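Long-range contact in 2,4-dihydroxyhept-2-ene-1,7-dioic acid aldolase (Kordia algicida OT-1, PDB 6BDE), which binds heme b and, as a member of the H-NOX family, probably senses nitric oxide or oxygen: residues M1-V13 with Y37-L51. The protein carries 1 engineered substitution. Residues are numbered along the deposited sequence; the frame is centred on the assembly and turned at random.
Sequences MKGIIFTEFLDLV and YTSIGTYRFSEMLQL. With HEM (protoporphyrin IX containing Fe), chain B.
Phe-6 and Tyr-37 form an offset stack at the apolar centre: the ring centroids lie 4.2 Å apart and the planes are only 12° from parallel. With its CG beside the backbone N (chi1 -76°), Phe-6 leaves helix 3-13 toward the 37-44 loop, and its CB sits over the Tyr-37 face as a CH-pi contact. Leu-51 CD1 lies in the plane of the Phe-6 ring, at its edge, while Tyr-43, steeply inclined to that ring, completes an aromatic cluster. Met-48 joins the two helices, whose axes approach to 11.0 Å and run nearly parallel. The bends at chi2 and chi3 bring its SD over one face of Phe-9, 4.1 Å from the ring centroid, opposite Val-13, and its CE off-centre over Phe-6. Nearer the heme, Met-1 CE touches Phe-45 CD1 at the ring edge, 3.6 Å away.

Outward, the backbones make a single bridge, Lys-2 with Thr-42. Tyr-43 N donates to Met-1 O at 2.8 Å, the chain's terminal Met-1 N donates back to Tyr-43 O, and Gly-3 N donates to Gly-41 O. At the polar edge, the Lys-2 side chain, bent at chi2 and chi3, places NZ 2.6 Å from Thr-42 OG1 and 2.8 Å from Ile-40 O, with a weak third bond to Gly-41 O. NZ stands well above the Ile-40 carbonyl plane, missing its lone pairs.

Lys-2 N donates to propionate oxygen O2A of the heme at 2.7 Å, nearly straight at 165°. Ile-5 CD1 packs on the same propionate arm at CAA. The contact ties the N-terminal helix to loop 37-44 and helix 45-51 of the H-NOX domain. Loop oxygens hold the Lys-2 ammonium while its backbone N grips the propionate, consistent with the bridged N-terminus helping anchor the heme.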
ATOM      1  N   MET A   1      -6.641   6.923  -9.590  1.00 46.03           N
ATOM      2  CA  MET A   1      -6.790   6.000  -8.471  1.00 40.48           C
ATOM      3  C   MET A   1      -8.186   5.387  -8.457  1.00 41.48           C
ATOM      4  O   MET A   1      -9.182   6.086  -8.637  1.00 42.11           O
ATOM      5  CB  MET A   1      -6.508   6.713  -7.148  1.00 43.17           C
ATOM      6  CG  MET A   1      -6.679   5.837  -5.919  1.00 39.91           C
ATOM      7  SD  MET A   1      -5.887   6.539  -4.461  1.00 39.77           S
ATOM      8  CE  MET A   1      -4.219   5.910  -4.640  1.00 37.74           C
ATOM      9  N   LYS A   2      -8.251   4.075  -8.245  1.00 43.08           N
ATOM     10  CA  LYS A   2      -9.534   3.390  -8.214  1.00 48.27           C
ATOM     11  C   LYS A   2     -10.291   3.719  -6.932  1.00 46.43           C
ATOM     12  O   LYS A   2      -9.699   4.018  -5.890  1.00 45.97           O
ATOM     13  CB  LYS A   2      -9.338   1.878  -8.336  1.00 50.00           C
ATOM     14  CG  LYS A   2      -8.781   1.433  -9.680  1.00 47.76           C
ATOM     15  CD  LYS A   2      -9.552   2.054 -10.838  1.00 46.06           C
ATOM     16  CE  LYS A   2     -10.979   1.529 -10.912  1.00 49.29           C
ATOM     17  NZ  LYS A   2     -11.804   2.299 -11.884  1.00 51.90           N
ATOM     18  N   GLY A   3     -11.621   3.661  -7.020  1.00 48.03           N
ATOM     19  CA  GLY A   3     -12.461   4.029  -5.895  1.00 50.86           C
ATOM     20  C   GLY A   3     -12.371   3.088  -4.713  1.00 51.59           C
ATOM     21  O   GLY A   3     -12.682   3.497  -3.589  1.00 57.80           O
ATOM     22  N   ILE A   4     -11.958   1.838  -4.939  1.00 48.96           N
ATOM     23  CA  ILE A   4     -11.805   0.897  -3.832  1.00 55.24           C
ATOM     24  C   ILE A   4     -10.748   1.391  -2.853  1.00 55.01           C
ATOM     25  O   ILE A   4     -10.852   1.154  -1.643  1.00 59.04           O
ATOM     26  CB  ILE A   4     -11.477  -0.512  -4.369  1.00 56.23           C
ATOM     27  CG1 ILE A   4     -11.318  -1.509  -3.218  1.00 57.01           C
ATOM     28  CG2 ILE A   4     -10.229  -0.484  -5.242  1.00 54.23           C
ATOM     29  CD1 ILE A   4     -12.620  -1.861  -2.533  1.00 64.06           C
ATOM     30  N   ILE A   5      -9.731   2.096  -3.349  1.00 44.93           N
ATOM     31  CA  ILE A   5      -8.717   2.659  -2.464  1.00 41.04           C
ATOM     32  C   ILE A   5      -9.317   3.765  -1.606  1.00 43.29           C
ATOM     33  O   ILE A   5      -8.972   3.910  -0.428  1.00 44.33           O
ATOM     34  CB  ILE A   5      -7.516   3.162  -3.284  1.00 37.47           C
ATOM     35  CG1 ILE A   5      -7.032   2.067  -4.235  1.00 38.82           C
ATOM     36  CG2 ILE A   5      -6.387   3.600  -2.366  1.00 37.99           C
ATOM     37  CD1 ILE A   5      -6.551   0.820  -3.528  1.00 41.62           C
ATOM     38  N   PHE A   6     -10.229   4.556  -2.175  1.00 42.27           N
ATOM     39  CA  PHE A   6     -10.862   5.630  -1.416  1.00 45.55           C
ATOM     40  C   PHE A   6     -11.834   5.075  -0.380  1.00 47.85           C
ATOM     41  O   PHE A   6     -11.826   5.497   0.782  1.00 47.51           O
ATOM     42  CB  PHE A   6     -11.585   6.589  -2.363  1.00 47.33           C
ATOM     43  CG  PHE A   6     -10.669   7.517  -3.108  1.00 42.60           C
ATOM     44  CD1 PHE A   6     -10.257   8.712  -2.539  1.00 43.12           C
ATOM     45  CD2 PHE A   6     -10.227   7.199  -4.381  1.00 43.89           C
ATOM     46  CE1 PHE A   6      -9.418   9.569  -3.226  1.00 40.42           C
ATOM     47  CE2 PHE A   6      -9.388   8.052  -5.074  1.00 43.66           C
ATOM     48  CZ  PHE A   6      -8.982   9.239  -4.495  1.00 43.32           C
ATOM     49  N   THR A   7     -12.680   4.124  -0.786  1.00 48.79           N
ATOM     50  CA  THR A   7     -13.714   3.618   0.112  1.00 54.05           C
ATOM     51  C   THR A   7     -13.111   2.883   1.304  1.00 55.87           C
ATOM     52  O   THR A   7     -13.545   3.076   2.446  1.00 57.00           O
ATOM     53  CB  THR A   7     -14.673   2.703  -0.651  1.00 54.03           C
ATOM     54  OG1 THR A   7     -13.944   1.607  -1.219  1.00 54.99           O
ATOM     55  CG2 THR A   7     -15.374   3.473  -1.763  1.00 60.42           C
ATOM     56  N   GLU A   8     -12.109   2.035   1.060  1.00 56.49           N
ATOM     57  CA  GLU A   8     -11.468   1.316   2.156  1.00 53.49           C
ATOM     58  C   GLU A   8     -10.693   2.259   3.067  1.00 48.73           C
ATOM     59  O   GLU A   8     -10.606   2.016   4.277  1.00 47.20           O
ATOM     60  CB  GLU A   8     -10.541   0.232   1.609  1.00 52.43           C
ATOM     61  CG  GLU A   8     -11.257  -0.900   0.887  1.00 52.66           C
ATOM     62  CD  GLU A   8     -12.038  -1.798   1.828  1.00 62.00           C
ATOM     63  OE1 GLU A   8     -11.738  -1.801   3.040  1.00 57.55           O
ATOM     64  OE2 GLU A   8     -12.952  -2.505   1.353  1.00 60.58           O
ATOM     65  N   PHE A   9     -10.130   3.333   2.510  1.00 46.27           N
ATOM     66  CA  PHE A   9      -9.385   4.290   3.323  1.00 42.27           C
ATOM     67  C   PHE A   9     -10.312   5.043   4.268  1.00 46.97           C
ATOM     68  O   PHE A   9     -10.054   5.118   5.475  1.00 45.36           O
ATOM     69  CB  PHE A   9      -8.626   5.264   2.418  1.00 36.13           C
ATOM     70  CG  PHE A   9      -8.047   6.447   3.144  1.00 39.61           C
ATOM     71  CD1 PHE A   9      -6.933   6.304   3.954  1.00 37.27           C
ATOM     72  CD2 PHE A   9      -8.614   7.704   3.007  1.00 34.74           C
ATOM     73  CE1 PHE A   9      -6.398   7.393   4.621  1.00 42.93           C
ATOM     74  CE2 PHE A   9      -8.083   8.797   3.672  1.00 45.25           C
ATOM     75  CZ  PHE A   9      -6.973   8.641   4.479  1.00 40.23           C
ATOM     76  N   LEU A  10     -11.402   5.603   3.738  1.00 43.54           N
ATOM     77  CA  LEU A  10     -12.331   6.338   4.588  1.00 48.43           C
ATOM     78  C   LEU A  10     -13.033   5.419   5.579  1.00 50.46           C
ATOM     79  O   LEU A  10     -13.409   5.860   6.669  1.00 51.95           O
ATOM     80  CB  LEU A  10     -13.348   7.086   3.728  1.00 52.82           C
ATOM     81  CG  LEU A  10     -12.751   8.119   2.767  1.00 47.76           C
ATOM     82  CD1 LEU A  10     -13.836   8.741   1.903  1.00 55.47           C
ATOM     83  CD2 LEU A  10     -11.982   9.189   3.533  1.00 53.05           C
ATOM     84  N   ASP A  11     -13.218   4.145   5.222  1.00 49.50           N
ATOM     85  CA  ASP A  11     -13.703   3.173   6.197  1.00 50.19           C
ATOM     86  C   ASP A  11     -12.732   3.045   7.363  1.00 52.35           C
ATOM     87  O   ASP A  11     -13.148   2.989   8.526  1.00 50.97           O
ATOM     88  CB  ASP A  11     -13.915   1.813   5.529  1.00 56.12           C
ATOM     89  CG  ASP A  11     -15.231   1.726   4.784  1.00 67.47           C
ATOM     90  OD1 ASP A  11     -16.046   2.664   4.902  1.00 73.64           O
ATOM     91  OD2 ASP A  11     -15.451   0.719   4.078  1.00 70.23           O
ATOM     92  N   LEU A  12     -11.431   3.004   7.067  1.00 46.67           N
ATOM     93  CA  LEU A  12     -10.429   2.904   8.122  1.00 48.13           C
ATOM     94  C   LEU A  12     -10.368   4.182   8.949  1.00 47.04           C
ATOM     95  O   LEU A  12     -10.146   4.130  10.165  1.00 47.54           O
ATOM     96  CB  LEU A  12      -9.064   2.589   7.511  1.00 47.42           C
ATOM     97  CG  LEU A  12      -7.954   2.173   8.475  1.00 50.09           C
ATOM     98  CD1 LEU A  12      -8.419   1.031   9.365  1.00 51.87           C
ATOM     99  CD2 LEU A  12      -6.705   1.782   7.706  1.00 48.05           C
ATOM    100  N   VAL A  13     -10.556   5.338   8.309  1.00 41.43           N
ATOM    101  CA  VAL A  13     -10.581   6.600   9.045  1.00 48.21           C
ATOM    102  C   VAL A  13     -11.769   6.632   9.998  1.00 52.55           C
ATOM    103  O   VAL A  13     -11.650   7.065  11.150  1.00 56.33           O
ATOM    104  CB  VAL A  13     -10.605   7.791   8.068  1.00 47.53           C
ATOM    105  CG1 VAL A  13     -10.711   9.102   8.830  1.00 50.16           C
ATOM    106  CG2 VAL A  13      -9.364   7.779   7.189  1.00 42.03           C
ATOM    107  N   TYR A  37     -17.497   8.239  -3.430  1.00 63.62           N
ATOM    108  CA  TYR A  37     -16.712   7.323  -4.240  1.00 60.44           C
ATOM    109  C   TYR A  37     -17.446   6.003  -4.412  1.00 63.91           C
ATOM    110  O   TYR A  37     -18.179   5.557  -3.524  1.00 64.30           O
ATOM    111  CB  TYR A  37     -15.339   7.054  -3.612  1.00 52.76           C
ATOM    112  CG  TYR A  37     -14.542   8.300  -3.324  1.00 49.65           C
ATOM    113  CD1 TYR A  37     -13.839   8.943  -4.329  1.00 50.52           C
ATOM    114  CD2 TYR A  37     -14.496   8.835  -2.044  1.00 52.61           C
ATOM    115  CE1 TYR A  37     -13.108  10.083  -4.069  1.00 51.06           C
ATOM    116  CE2 TYR A  37     -13.769   9.976  -1.773  1.00 48.19           C
ATOM    117  CZ  TYR A  37     -13.077  10.597  -2.789  1.00 52.20           C
ATOM    118  OH  TYR A  37     -12.349  11.735  -2.525  1.00 53.16           O
ATOM    119  N   THR A  38     -17.232   5.381  -5.568  1.00 65.12           N
ATOM    120  CA  THR A  38     -17.683   4.027  -5.841  1.00 71.86           C
ATOM    121  C   THR A  38     -16.471   3.153  -6.138  1.00 70.64           C
ATOM    122  O   THR A  38     -15.445   3.638  -6.624  1.00 69.15           O
ATOM    123  CB  THR A  38     -18.661   3.980  -7.019  1.00 76.18           C
ATOM    124  OG1 THR A  38     -18.934   2.615  -7.358  1.00 78.92           O
ATOM    125  CG2 THR A  38     -18.072   4.685  -8.229  1.00 75.25           C
ATOM    126  N   SER A  39     -16.610   1.853  -5.854  1.00 71.84           N
ATOM    127  CA  SER A  39     -15.468   0.943  -5.915  1.00 70.66           C
ATOM    128  C   SER A  39     -14.847   0.896  -7.305  1.00 71.97           C
ATOM    129  O   SER A  39     -13.624   0.782  -7.441  1.00 71.11           O
ATOM    130  CB  SER A  39     -15.891  -0.461  -5.485  1.00 72.18           C
ATOM    131  OG  SER A  39     -16.248  -0.489  -4.117  1.00 75.07           O
ATOM    132  N   ILE A  40     -15.668   0.967  -8.349  1.00 70.69           N
ATOM    133  CA  ILE A  40     -15.173   0.821  -9.712  1.00 64.14           C
ATOM    134  C   ILE A  40     -14.935   2.192 -10.328  1.00 60.18           C
ATOM    135  O   ILE A  40     -14.627   2.304 -11.520  1.00 56.32           O
ATOM    136  CB  ILE A  40     -16.145  -0.012 -10.565  1.00 64.87           C
ATOM    137  CG1 ILE A  40     -17.431   0.775 -10.826  1.00 70.62           C
ATOM    138  CG2 ILE A  40     -16.442  -1.339  -9.881  1.00 70.09           C
ATOM    139  CD1 ILE A  40     -18.114   0.408 -12.126  1.00 68.46           C
ATOM    140  N   GLY A  41     -15.068   3.241  -9.524  1.00 64.19           N
ATOM    141  CA  GLY A  41     -14.794   4.574 -10.011  1.00 61.62           C
ATOM    142  C   GLY A  41     -13.308   4.842 -10.156  1.00 52.75           C
ATOM    143  O   GLY A  41     -12.457   4.157  -9.588  1.00 50.39           O
ATOM    144  N   THR A  42     -12.997   5.871 -10.940  1.00 56.53           N
ATOM    145  CA  THR A  42     -11.621   6.296 -11.170  1.00 53.58           C
ATOM    146  C   THR A  42     -11.517   7.774 -10.834  1.00 55.74           C
ATOM    147  O   THR A  42     -12.231   8.595 -11.417  1.00 57.18           O
ATOM    148  CB  THR A  42     -11.195   6.041 -12.617  1.00 56.12           C
ATOM    149  OG1 THR A  42     -11.263   4.636 -12.895  1.00 55.80           O
ATOM    150  CG2 THR A  42      -9.773   6.523 -12.834  1.00 52.34           C
ATOM    151  N   TYR A  43     -10.627   8.107  -9.902  1.00 49.12           N
ATOM    152  CA  TYR A  43     -10.520   9.456  -9.369  1.00 53.94           C
ATOM    153  C   TYR A  43      -9.063   9.894  -9.345  1.00 49.05           C
ATOM    154  O   TYR A  43      -8.149   9.067  -9.279  1.00 44.84           O
ATOM    155  CB  TYR A  43     -11.115   9.541  -7.957  1.00 49.68           C
ATOM    156  CG  TYR A  43     -12.495   8.934  -7.845  1.00 48.86           C
ATOM    157  CD1 TYR A  43     -12.662   7.581  -7.573  1.00 50.16           C
ATOM    158  CD2 TYR A  43     -13.630   9.712  -8.020  1.00 53.91           C
ATOM    159  CE1 TYR A  43     -13.922   7.024  -7.474  1.00 50.62           C
ATOM    160  CE2 TYR A  43     -14.893   9.164  -7.923  1.00 56.87           C
ATOM    161  CZ  TYR A  43     -15.033   7.820  -7.651  1.00 54.71           C
ATOM    162  OH  TYR A  43     -16.291   7.274  -7.554  1.00 57.40           O
ATOM    163  N   ARG A  44      -8.862  11.208  -9.398  1.00 46.63           N
ATOM    164  CA  ARG A  44      -7.519  11.769  -9.358  1.00 41.83           C
ATOM    165  C   ARG A  44      -6.866  11.494  -8.010  1.00 41.40           C
ATOM    166  O   ARG A  44      -7.511  11.578  -6.961  1.00 42.16           O
ATOM    167  CB  ARG A  44      -7.566  13.275  -9.617  1.00 49.11           C
ATOM    168  CG  ARG A  44      -7.954  13.667 -11.037  1.00 60.65           C
ATOM    169  CD  ARG A  44      -7.374  12.706 -12.059  1.00 71.47           C
ATOM    170  NE  ARG A  44      -8.387  11.794 -12.583  1.00 80.91           N
ATOM    171  CZ  ARG A  44      -8.153  10.527 -12.906  1.00 81.05           C
ATOM    172  NH1 ARG A  44      -6.938  10.016 -12.758  1.00 81.41           N
ATOM    173  NH2 ARG A  44      -9.134   9.769 -13.377  1.00 80.14           N
ATOM    174  N   PHE A  45      -5.571  11.166  -8.042  1.00 38.65           N
ATOM    175  CA  PHE A  45      -4.846  10.923  -6.800  1.00 34.98           C
ATOM    176  C   PHE A  45      -4.741  12.187  -5.958  1.00 32.73           C
ATOM    177  O   PHE A  45      -4.590  12.105  -4.733  1.00 38.05           O
ATOM    178  CB  PHE A  45      -3.452  10.370  -7.094  1.00 36.16           C
ATOM    179  CG  PHE A  45      -2.580  10.253  -5.877  1.00 35.34           C
ATOM    180  CD1 PHE A  45      -2.774   9.228  -4.966  1.00 33.27           C
ATOM    181  CD2 PHE A  45      -1.576  11.177  -5.634  1.00 34.87           C
ATOM    182  CE1 PHE A  45      -1.977   9.121  -3.842  1.00 33.75           C
ATOM    183  CE2 PHE A  45      -0.776  11.075  -4.512  1.00 35.25           C
ATOM    184  CZ  PHE A  45      -0.978  10.046  -3.614  1.00 34.27           C
ATOM    185  N   SER A  46      -4.816  13.362  -6.591  1.00 32.12           N
ATOM    186  CA  SER A  46      -4.761  14.616  -5.846  1.00 39.37           C
ATOM    187  C   SER A  46      -5.872  14.701  -4.809  1.00 38.44           C
ATOM    188  O   SER A  46      -5.728  15.398  -3.799  1.00 45.35           O
ATOM    189  CB  SER A  46      -4.839  15.802  -6.807  1.00 40.16           C
ATOM    190  OG  SER A  46      -6.041  15.769  -7.556  1.00 43.61           O
ATOM    191  N   GLU A  47      -6.983  14.000  -5.042  1.00 39.85           N
ATOM    192  CA  GLU A  47      -8.037  13.923  -4.038  1.00 41.65           C
ATOM    193  C   GLU A  47      -7.559  13.158  -2.809  1.00 42.84           C
ATOM    194  O   GLU A  47      -7.752  13.603  -1.671  1.00 40.17           O
ATOM    195  CB  GLU A  47      -9.278  13.263  -4.637  1.00 42.25           C
ATOM    196  CG  GLU A  47     -10.192  14.216  -5.388  1.00 49.12           C
ATOM    197  CD  GLU A  47     -11.589  13.660  -5.549  1.00 53.66           C
ATOM    198  OE1 GLU A  47     -12.010  12.874  -4.677  1.00 55.13           O
ATOM    199  OE2 GLU A  47     -12.270  14.011  -6.536  1.00 55.47           O
ATOM    200  N   MET A  48      -6.923  12.002  -3.025  1.00 38.56           N
ATOM    201  CA  MET A  48      -6.419  11.205  -1.910  1.00 37.76           C
ATOM    202  C   MET A  48      -5.301  11.931  -1.171  1.00 35.00           C
ATOM    203  O   MET A  48      -5.212  11.851   0.060  1.00 37.16           O
ATOM    204  CB  MET A  48      -5.936   9.847  -2.422  1.00 39.46           C
ATOM    205  CG  MET A  48      -5.203   8.998  -1.392  1.00 33.67           C
ATOM    206  SD  MET A  48      -6.178   8.690   0.093  1.00 38.26           S
ATOM    207  CE  MET A  48      -7.319   7.446  -0.503  1.00 35.94           C
ATOM    208  N   LEU A  49      -4.441  12.644  -1.903  1.00 37.82           N
ATOM    209  CA  LEU A  49      -3.373  13.400  -1.258  1.00 36.79           C
ATOM    210  C   LEU A  49      -3.938  14.470  -0.333  1.00 37.90           C
ATOM    211  O   LEU A  49      -3.400  14.712   0.754  1.00 36.67           O
ATOM    212  CB  LEU A  49      -2.459  14.024  -2.314  1.00 36.11           C
ATOM    213  CG  LEU A  49      -1.240  14.786  -1.794  1.00 37.70           C
ATOM    214  CD1 LEU A  49      -0.368  13.887  -0.932  1.00 38.86           C
ATOM    215  CD2 LEU A  49      -0.436  15.369  -2.948  1.00 45.50           C
ATOM    216  N   GLN A  50      -5.030  15.122  -0.746  1.00 35.87           N
ATOM    217  CA  GLN A  50      -5.695  16.085   0.125  1.00 39.16           C
ATOM    218  C   GLN A  50      -6.233  15.405   1.377  1.00 41.36           C
ATOM    219  O   GLN A  50      -6.086  15.920   2.491  1.00 43.64           O
ATOM    220  CB  GLN A  50      -6.828  16.783  -0.628  1.00 46.83           C
ATOM    221  CG  GLN A  50      -6.378  17.773  -1.682  1.00 48.06           C
ATOM    222  CD  GLN A  50      -7.542  18.537  -2.283  1.00 51.67           C
ATOM    223  OE1 GLN A  50      -8.106  19.429  -1.651  1.00 53.40           O
ATOM    224  NE2 GLN A  50      -7.911  18.184  -3.510  1.00 53.21           N
ATOM    225  N   LEU A  51      -6.870  14.244   1.207  1.00 39.13           N
ATOM    226  CA  LEU A  51      -7.417  13.521   2.350  1.00 40.51           C
ATOM    227  C   LEU A  51      -6.318  13.108   3.318  1.00 41.90           C
ATOM    228  O   LEU A  51      -6.497  13.177   4.540  1.00 40.60           O
ATOM    229  CB  LEU A  51      -8.198  12.297   1.870  1.00 39.09           C
ATOM    230  CG  LEU A  51      -9.438  12.563   1.014  1.00 46.94           C
ATOM    231  CD1 LEU A  51     -10.018  11.256   0.492  1.00 48.93           C
ATOM    232  CD2 LEU A  51     -10.483  13.338   1.801  1.00 45.50           C
TER
HETATM  233  CHA HEM B 201      -1.979   0.382  -5.998  1.00 38.91           C
HETATM  234  CHB HEM B 201      -4.425  -4.452  -6.358  1.00 36.41           C
HETATM  235  CHC HEM B 201      -0.024  -6.868  -4.084  1.00 37.90           C
HETATM  236  CHD HEM B 201       2.332  -1.987  -3.494  1.00 31.59           C
HETATM  237  C1A HEM B 201      -2.837  -1.083  -6.150  1.00 35.01           C
HETATM  238  C2A HEM B 201      -4.183  -0.776  -6.461  1.00 39.84           C
HETATM  239  C3A HEM B 201      -4.778  -1.969  -6.550  1.00 38.67           C
HETATM  240  C4A HEM B 201      -3.753  -2.897  -6.279  1.00 36.53           C
HETATM  241  CMA HEM B 201      -6.241  -2.260  -6.879  1.00 39.23           C
HETATM  242  CAA HEM B 201      -4.810   0.600  -6.681  1.00 32.68           C
HETATM  243  CBA HEM B 201      -4.660   0.955  -8.164  1.00 36.99           C
HETATM  244  CGA HEM B 201      -5.381   2.257  -8.501  1.00 38.82           C
HETATM  245  O1A HEM B 201      -5.528   2.598  -9.705  1.00 40.13           O
HETATM  246  O2A HEM B 201      -5.830   2.991  -7.582  1.00 40.66           O
HETATM  247  C1B HEM B 201      -3.267  -5.406  -5.659  1.00 36.52           C
HETATM  248  C2B HEM B 201      -3.633  -6.850  -5.264  1.00 36.40           C
HETATM  249  C3B HEM B 201      -2.456  -7.411  -4.687  1.00 39.00           C
HETATM  250  C4B HEM B 201      -1.438  -6.311  -4.755  1.00 35.51           C
HETATM  251  CMB HEM B 201      -4.984  -7.538  -5.467  1.00 46.72           C
HETATM  252  CAB HEM B 201      -2.249  -8.818  -4.136  1.00 38.06           C
HETATM  253  CBB HEM B 201      -2.464  -9.874  -4.893  1.00 53.14           C
HETATM  254  C1C HEM B 201       0.829  -5.412  -3.796  1.00 34.91           C
HETATM  255  C2C HEM B 201       1.892  -5.629  -2.891  1.00 32.73           C
HETATM  256  C3C HEM B 201       2.467  -4.423  -2.751  1.00 33.14           C
HETATM  257  C4C HEM B 201       1.718  -3.569  -3.582  1.00 31.83           C
HETATM  258  CMC HEM B 201       2.298  -6.941  -2.226  1.00 35.05           C
HETATM  259  CAC HEM B 201       3.675  -4.059  -1.893  1.00 43.12           C
HETATM  260  CBC HEM B 201       4.849  -3.887  -2.462  1.00 46.74           C
HETATM  261  C1D HEM B 201       1.105  -1.089  -4.196  1.00 30.76           C
HETATM  262  C2D HEM B 201       1.329   0.373  -3.895  1.00 29.79           C
HETATM  263  C3D HEM B 201       0.242   1.042  -4.519  1.00 27.82           C
HETATM  264  C4D HEM B 201      -0.617  -0.058  -5.182  1.00 30.76           C
HETATM  265  CMD HEM B 201       2.476   1.008  -3.112  1.00 30.63           C
HETATM  266  CAD HEM B 201      -0.016   2.549  -4.530  1.00 30.61           C
HETATM  267  CBD HEM B 201       0.038   3.106  -5.949  1.00 32.71           C
HETATM  268  CGD HEM B 201       1.424   3.686  -6.203  1.00 32.24           C
HETATM  269  O1D HEM B 201       2.360   3.437  -5.398  1.00 30.69           O
HETATM  270  O2D HEM B 201       1.626   4.403  -7.218  1.00 30.75           O
HETATM  271  NA  HEM B 201      -2.477  -2.418  -5.940  1.00 35.39           N
HETATM  272  NB  HEM B 201      -1.839  -4.975  -5.270  1.00 37.45           N
HETATM  273  NC  HEM B 201       0.602  -4.105  -4.242  1.00 33.52           N
HETATM  274  ND  HEM B 201      -0.124  -1.499  -4.929  1.00 32.89           N
HETATM  275 FE   HEM B 201      -0.709  -3.326  -5.565  1.00 33.46          FE
HETATM  276  O   HOH W   1      -5.007   9.687 -10.533  1.00 59.10           O